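Local coordinates for protein enoyl-CoA hydratase/isomerase (Mycobacterium abscessus, PDB 3QXZ) that probably catalyses the hydration or isomerisation of enoyl-CoA thioesters in fatty acid metabolism, at residues A205-D218 with R232-D245. Sequence-based numbering, arbitrary orientation.
Sequences APESAALTKRLLWD and RETADHLRLMGSQD. With EDO (1,2-ethanediol), chain H.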
loop_
_atom_site.group_PDB
_atom_site.type_symbol
_atom_site.label_atom_id
_atom_site.label_comp_id
_atom_site.label_asym_id
_atom_site.label_seq_id
_atom_site.Cartn_x
_atom_site.Cartn_y
_atom_site.Cartn_z
ATOM N N ALA A 205 12.682 21.851 -8.943
ATOM C CA ALA A 205 13.975 21.826 -9.645
ATOM C C ALA A 205 14.058 20.596 -10.563
ATOM O O ALA A 205 13.603 19.511 -10.181
ATOM C CB ALA A 205 15.133 21.831 -8.658
ATOM N N PRO A 206 14.640 20.737 -11.768
ATOM C CA PRO A 206 14.656 19.597 -12.715
ATOM C C PRO A 206 15.369 18.364 -12.176
ATOM O O PRO A 206 14.832 17.248 -12.263
ATOM C CB PRO A 206 15.375 20.151 -13.962
ATOM C CG PRO A 206 15.808 21.541 -13.620
ATOM C CD PRO A 206 15.165 21.988 -12.357
ATOM N N GLU A 207 16.556 18.535 -11.598
ATOM C CA GLU A 207 17.294 17.381 -11.096
ATOM C C GLU A 207 16.637 16.815 -9.835
ATOM O O GLU A 207 16.686 15.604 -9.585
ATOM C CB GLU A 207 18.782 17.714 -10.877
ATOM C CG GLU A 207 19.668 16.482 -10.721
ATOM C CD GLU A 207 19.801 15.611 -11.967
ATOM O OE1 GLU A 207 19.362 15.999 -13.079
ATOM O OE2 GLU A 207 20.366 14.517 -11.820
ATOM N N SER A 208 16.044 17.677 -9.009
ATOM C CA SER A 208 15.295 17.215 -7.834
ATOM C C SER A 208 14.165 16.258 -8.254
ATOM O O SER A 208 14.012 15.164 -7.677
ATOM C CB SER A 208 14.696 18.420 -7.103
ATOM O OG SER A 208 15.714 19.208 -6.513
ATOM N N ALA A 209 13.377 16.667 -9.244
ATOM C CA ALA A 209 12.294 15.794 -9.726
ATOM C C ALA A 209 12.835 14.494 -10.291
ATOM O O ALA A 209 12.293 13.423 -9.995
ATOM C CB ALA A 209 11.463 16.507 -10.768
ATOM N N ALA A 210 13.900 14.568 -11.087
ATOM C CA ALA A 210 14.435 13.363 -11.743
ATOM C C ALA A 210 14.966 12.367 -10.715
ATOM O O ALA A 210 14.676 11.162 -10.807
ATOM C CB ALA A 210 15.543 13.753 -12.727
ATOM N N LEU A 211 15.758 12.831 -9.752
ATOM C CA LEU A 211 16.341 11.919 -8.773
ATOM C C LEU A 211 15.290 11.358 -7.841
ATOM O O LEU A 211 15.366 10.169 -7.472
ATOM C CB LEU A 211 17.449 12.601 -7.969
ATOM C CG LEU A 211 18.710 12.950 -8.772
ATOM C CD1 LEU A 211 19.709 13.673 -7.865
ATOM C CD2 LEU A 211 19.373 11.755 -9.458
ATOM N N THR A 212 14.316 12.187 -7.452
ATOM C CA THR A 212 13.237 11.713 -6.581
ATOM C C THR A 212 12.385 10.653 -7.292
ATOM O O THR A 212 12.106 9.591 -6.713
ATOM C CB THR A 212 12.379 12.911 -6.149
ATOM O OG1 THR A 212 13.199 13.828 -5.399
ATOM C CG2 THR A 212 11.216 12.478 -5.227
ATOM N N LYS A 213 11.998 10.919 -8.542
ATOM C CA LYS A 213 11.212 9.939 -9.287
ATOM C C LYS A 213 11.981 8.646 -9.460
ATOM O O LYS A 213 11.440 7.561 -9.230
ATOM C CB LYS A 213 10.817 10.495 -10.651
ATOM C CG LYS A 213 10.045 9.432 -11.457
ATOM C CD LYS A 213 9.407 9.944 -12.719
ATOM C CE LYS A 213 8.761 8.793 -13.480
ATOM N NZ LYS A 213 7.744 9.247 -14.482
ATOM N N ARG A 214 13.243 8.742 -9.866
ATOM C CA ARG A 214 14.011 7.529 -10.121
ATOM C C ARG A 214 14.325 6.742 -8.873
ATOM O O ARG A 214 14.352 5.510 -8.941
ATOM C CB ARG A 214 15.268 7.847 -10.929
ATOM C CG ARG A 214 14.896 8.257 -12.359
ATOM C CD ARG A 214 14.906 7.110 -13.373
ATOM N NE ARG A 214 14.450 5.815 -12.896
ATOM C CZ ARG A 214 13.180 5.409 -12.844
ATOM N NH1 ARG A 214 12.919 4.169 -12.421
ATOM N NH2 ARG A 214 12.165 6.236 -13.158
ATOM N N LEU A 215 14.536 7.395 -7.728
ATOM C CA LEU A 215 14.763 6.619 -6.502
ATOM C C LEU A 215 13.461 5.943 -6.053
ATOM O O LEU A 215 13.453 4.749 -5.712
ATOM C CB LEU A 215 15.373 7.485 -5.391
ATOM C CG LEU A 215 15.614 6.753 -4.063
ATOM C CD1 LEU A 215 16.405 5.443 -4.229
ATOM C CD2 LEU A 215 16.349 7.689 -3.133
ATOM N N LEU A 216 12.362 6.690 -6.067
ATOM C CA LEU A 216 11.078 6.104 -5.700
ATOM C C LEU A 216 10.820 4.815 -6.501
ATOM O O LEU A 216 10.523 3.755 -5.925
ATOM C CB LEU A 216 9.949 7.123 -5.905
ATOM C CG LEU A 216 8.527 6.637 -5.631
ATOM C CD1 LEU A 216 8.248 6.485 -4.181
ATOM C CD2 LEU A 216 7.542 7.639 -6.258
ATOM N N TRP A 217 10.953 4.916 -7.817
ATOM C CA TRP A 217 10.606 3.793 -8.666
ATOM C C TRP A 217 11.703 2.737 -8.750
ATOM O O TRP A 217 11.372 1.542 -8.749
ATOM C CB TRP A 217 10.181 4.274 -10.047
ATOM C CG TRP A 217 8.821 4.886 -10.074
ATOM C CD1 TRP A 217 8.492 6.197 -10.312
ATOM C CD2 TRP A 217 7.592 4.191 -9.858
ATOM N NE1 TRP A 217 7.119 6.361 -10.251
ATOM C CE2 TRP A 217 6.547 5.139 -9.985
ATOM C CE3 TRP A 217 7.266 2.845 -9.579
ATOM C CZ2 TRP A 217 5.206 4.789 -9.859
ATOM C CZ3 TRP A 217 5.925 2.500 -9.454
ATOM C CH2 TRP A 217 4.909 3.476 -9.570
ATOM N N ASP A 218 12.985 3.120 -8.832
ATOM C CA ASP A 218 14.043 2.085 -8.839
ATOM C C ASP A 218 13.948 1.218 -7.609
ATOM O O ASP A 218 14.138 0.002 -7.690
ATOM C CB ASP A 218 15.462 2.664 -8.877
ATOM C CG ASP A 218 15.859 3.244 -10.238
ATOM O OD1 ASP A 218 15.175 3.023 -11.269
ATOM O OD2 ASP A 218 16.890 3.919 -10.256
ATOM N N ARG A 232 21.226 5.869 -1.067
ATOM C CA ARG A 232 21.010 6.624 -2.301
ATOM C C ARG A 232 20.466 8.011 -2.052
ATOM O O ARG A 232 20.805 8.925 -2.788
ATOM C CB ARG A 232 20.178 5.875 -3.361
ATOM C CG ARG A 232 20.430 6.581 -4.690
ATOM C CD ARG A 232 19.414 6.653 -5.782
ATOM N NE ARG A 232 19.296 5.356 -6.378
ATOM C CZ ARG A 232 18.606 5.037 -7.496
ATOM N NH1 ARG A 232 18.565 3.773 -7.818
ATOM N NH2 ARG A 232 17.948 5.912 -8.259
ATOM N N GLU A 233 19.640 8.197 -1.024
ATOM C CA GLU A 233 19.209 9.548 -0.678
ATOM C C GLU A 233 20.425 10.386 -0.330
ATOM O O GLU A 233 20.532 11.551 -0.765
ATOM C CB GLU A 233 18.277 9.524 0.530
ATOM C CG GLU A 233 16.866 9.043 0.225
ATOM C CD GLU A 233 15.967 9.030 1.442
ATOM O OE1 GLU A 233 16.476 9.118 2.588
ATOM O OE2 GLU A 233 14.734 8.900 1.249
ATOM N N THR A 234 21.373 9.843 0.445
ATOM C CA THR A 234 22.604 10.601 0.744
ATOM C C THR A 234 23.370 10.956 -0.521
ATOM O O THR A 234 23.792 12.119 -0.689
ATOM C CB THR A 234 23.443 9.849 1.747
ATOM O OG1 THR A 234 22.698 9.803 2.982
ATOM C CG2 THR A 234 24.773 10.535 2.020
ATOM N N ALA A 235 23.558 9.979 -1.414
ATOM C CA ALA A 235 24.330 10.210 -2.640
ATOM C C ALA A 235 23.605 11.213 -3.542
ATOM O O ALA A 235 24.242 12.127 -4.102
ATOM C CB ALA A 235 24.563 8.868 -3.378
ATOM N N ASP A 236 22.286 11.088 -3.671
ATOM C CA ASP A 236 21.510 12.067 -4.433
ATOM C C ASP A 236 21.585 13.463 -3.816
ATOM O O ASP A 236 21.682 14.456 -4.558
ATOM C CB ASP A 236 20.041 11.632 -4.547
ATOM C CG ASP A 236 19.828 10.478 -5.519
ATOM O OD1 ASP A 236 20.766 10.091 -6.241
ATOM O OD2 ASP A 236 18.704 9.961 -5.543
ATOM N N HIS A 237 21.552 13.549 -2.490
ATOM C CA HIS A 237 21.735 14.835 -1.814
ATOM C C HIS A 237 23.096 15.429 -2.118
ATOM O O HIS A 237 23.192 16.635 -2.327
ATOM C CB HIS A 237 21.494 14.716 -0.314
ATOM C CG HIS A 237 20.079 15.003 0.071
ATOM N ND1 HIS A 237 19.043 14.128 -0.176
ATOM C CD2 HIS A 237 19.521 16.104 0.635
ATOM C CE1 HIS A 237 17.902 14.667 0.239
ATOM N NE2 HIS A 237 18.170 15.870 0.727
ATOM N N LEU A 238 24.167 14.629 -2.131
ATOM C CA LEU A 238 25.471 15.203 -2.476
ATOM C C LEU A 238 25.450 15.745 -3.897
ATOM O O LEU A 238 26.001 16.824 -4.141
ATOM C CB LEU A 238 26.596 14.176 -2.250
ATOM C CG LEU A 238 26.883 13.754 -0.803
ATOM C CD1 LEU A 238 28.017 12.734 -0.790
ATOM C CD2 LEU A 238 27.236 14.968 0.049
ATOM N N ARG A 239 24.822 15.039 -4.826
ATOM C CA ARG A 239 24.684 15.517 -6.203
ATOM C C ARG A 239 23.902 16.821 -6.268
ATOM O O ARG A 239 24.351 17.781 -6.921
ATOM C CB ARG A 239 24.023 14.444 -7.070
ATOM C CG ARG A 239 23.788 14.826 -8.530
ATOM C CD ARG A 239 23.397 13.608 -9.356
ATOM N NE ARG A 239 22.971 13.924 -10.724
ATOM C CZ ARG A 239 23.804 14.101 -11.750
ATOM N NH1 ARG A 239 25.122 14.031 -11.571
ATOM N NH2 ARG A 239 23.320 14.371 -12.961
ATOM N N LEU A 240 22.761 16.885 -5.585
ATOM C CA LEU A 240 21.928 18.090 -5.590
ATOM C C LEU A 240 22.562 19.260 -4.852
ATOM O O LEU A 240 22.538 20.405 -5.344
ATOM C CB LEU A 240 20.562 17.772 -4.966
ATOM C CG LEU A 240 19.752 16.800 -5.822
ATOM C CD1 LEU A 240 18.616 16.196 -4.973
ATOM C CD2 LEU A 240 19.204 17.462 -7.105
ATOM N N MET A 241 23.132 18.997 -3.684
ATOM C CA MET A 241 23.762 20.074 -2.910
ATOM C C MET A 241 25.036 20.594 -3.577
ATOM O O MET A 241 25.486 21.695 -3.250
ATOM C CB MET A 241 24.029 19.609 -1.478
ATOM C CG MET A 241 22.757 19.326 -0.699
ATOM S SD MET A 241 23.054 18.675 0.954
ATOM C CE MET A 241 24.427 17.561 0.724
ATOM N N GLY A 242 25.617 19.824 -4.487
ATOM C CA GLY A 242 26.776 20.287 -5.243
ATOM C C GLY A 242 26.405 21.074 -6.480
ATOM O O GLY A 242 27.298 21.380 -7.283
ATOM N N SER A 243 25.117 21.369 -6.673
ATOM C CA SER A 243 24.608 22.179 -7.791
ATOM C C SER A 243 23.970 23.446 -7.280
ATOM O O SER A 243 23.349 23.477 -6.222
ATOM C CB SER A 243 23.579 21.396 -8.626
ATOM O OG SER A 243 22.687 22.293 -9.320
ATOM N N GLN A 244 24.138 24.518 -8.054
ATOM C CA GLN A 244 23.579 25.812 -7.681
ATOM C C GLN A 244 22.066 25.868 -7.496
ATOM O O GLN A 244 21.567 26.742 -6.780
ATOM C CB GLN A 244 24.039 26.902 -8.662
ATOM C CG GLN A 244 25.553 27.278 -8.539
ATOM C CD GLN A 244 25.860 28.148 -7.336
ATOM O OE1 GLN A 244 25.005 28.890 -6.849
ATOM N NE2 GLN A 244 27.090 28.074 -6.845
ATOM N N ASP A 245 21.332 24.917 -8.086
ATOM C CA ASP A 245 19.872 24.914 -7.881
ATOM C C ASP A 245 19.499 24.756 -6.389
ATOM O O ASP A 245 18.472 25.273 -5.954
ATOM C CB ASP A 245 19.160 23.861 -8.732
ATOM C CG ASP A 245 19.012 24.286 -10.181
ATOM O OD1 ASP A 245 19.375 25.444 -10.526
ATOM O OD2 ASP A 245 18.488 23.501 -10.995
HETATM C C1 EDO H . 13.346 15.672 -15.258
HETATM O O1 EDO H . 12.754 15.989 -13.997
HETATM C C2 EDO H . 12.647 16.544 -16.287
HETATM O O2 EDO H . 13.028 17.933 -16.132
HETATM O O HOH W 1 18.078 20.854 -10.725
HETATM O O HOH W 2 21.185 15.388 -14.889
HETATM O O HOH W 3 17.735 8.790 -7.843
#
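An antiparallel helical hairpin in the C-terminal helical region of this crotonase-like chain pairs helix 206-222 with helix 226-241, with Leu211 and Leu240 meeting tip to tip between them. The axes of 206-218 and 232-241 run at 169° and approach to 10.4 Å. Leu211 CD1 lies 3.7 Å from Leu240 CG, while Leu240 CD2 rests against CB and CG of Glu207 and the backbone N of Ser208. A salt bridge flanks these leucines. Arg239, extended from CG to NE, grips a single oxygen of Glu207 side-on: NE and NH2 both donate to OE2, the NE bond being 2.9 Å long, and both come from above the carboxylate plane. Further along the pair, next to Leu215, Arg232 bends at chi2 and chi3 so that NH1 and NH2 converge end-on on Asp218 OD2, each at 3.0 Å, NH1 meeting the anti lone pair of OD2 and NH2 on the same anti side but 28° out of the carboxylate plane. Leu215 CD1 lies over one face of that guanidinium, 3.6 Å above the plane and offset toward the rim, and Arg214 NH1 holds Asp218 OD1, making a three-residue charge network. Between the helices, a water donates to Leu211 O and Asp236 OD2 and accepts from Arg232 NH2. A second subunit packs along the hairpin: Glu233, whose CG touches Leu215 CD2, hydrogen-bonds His147 of that subunit, and Ser208 OG bonds its Val140 O.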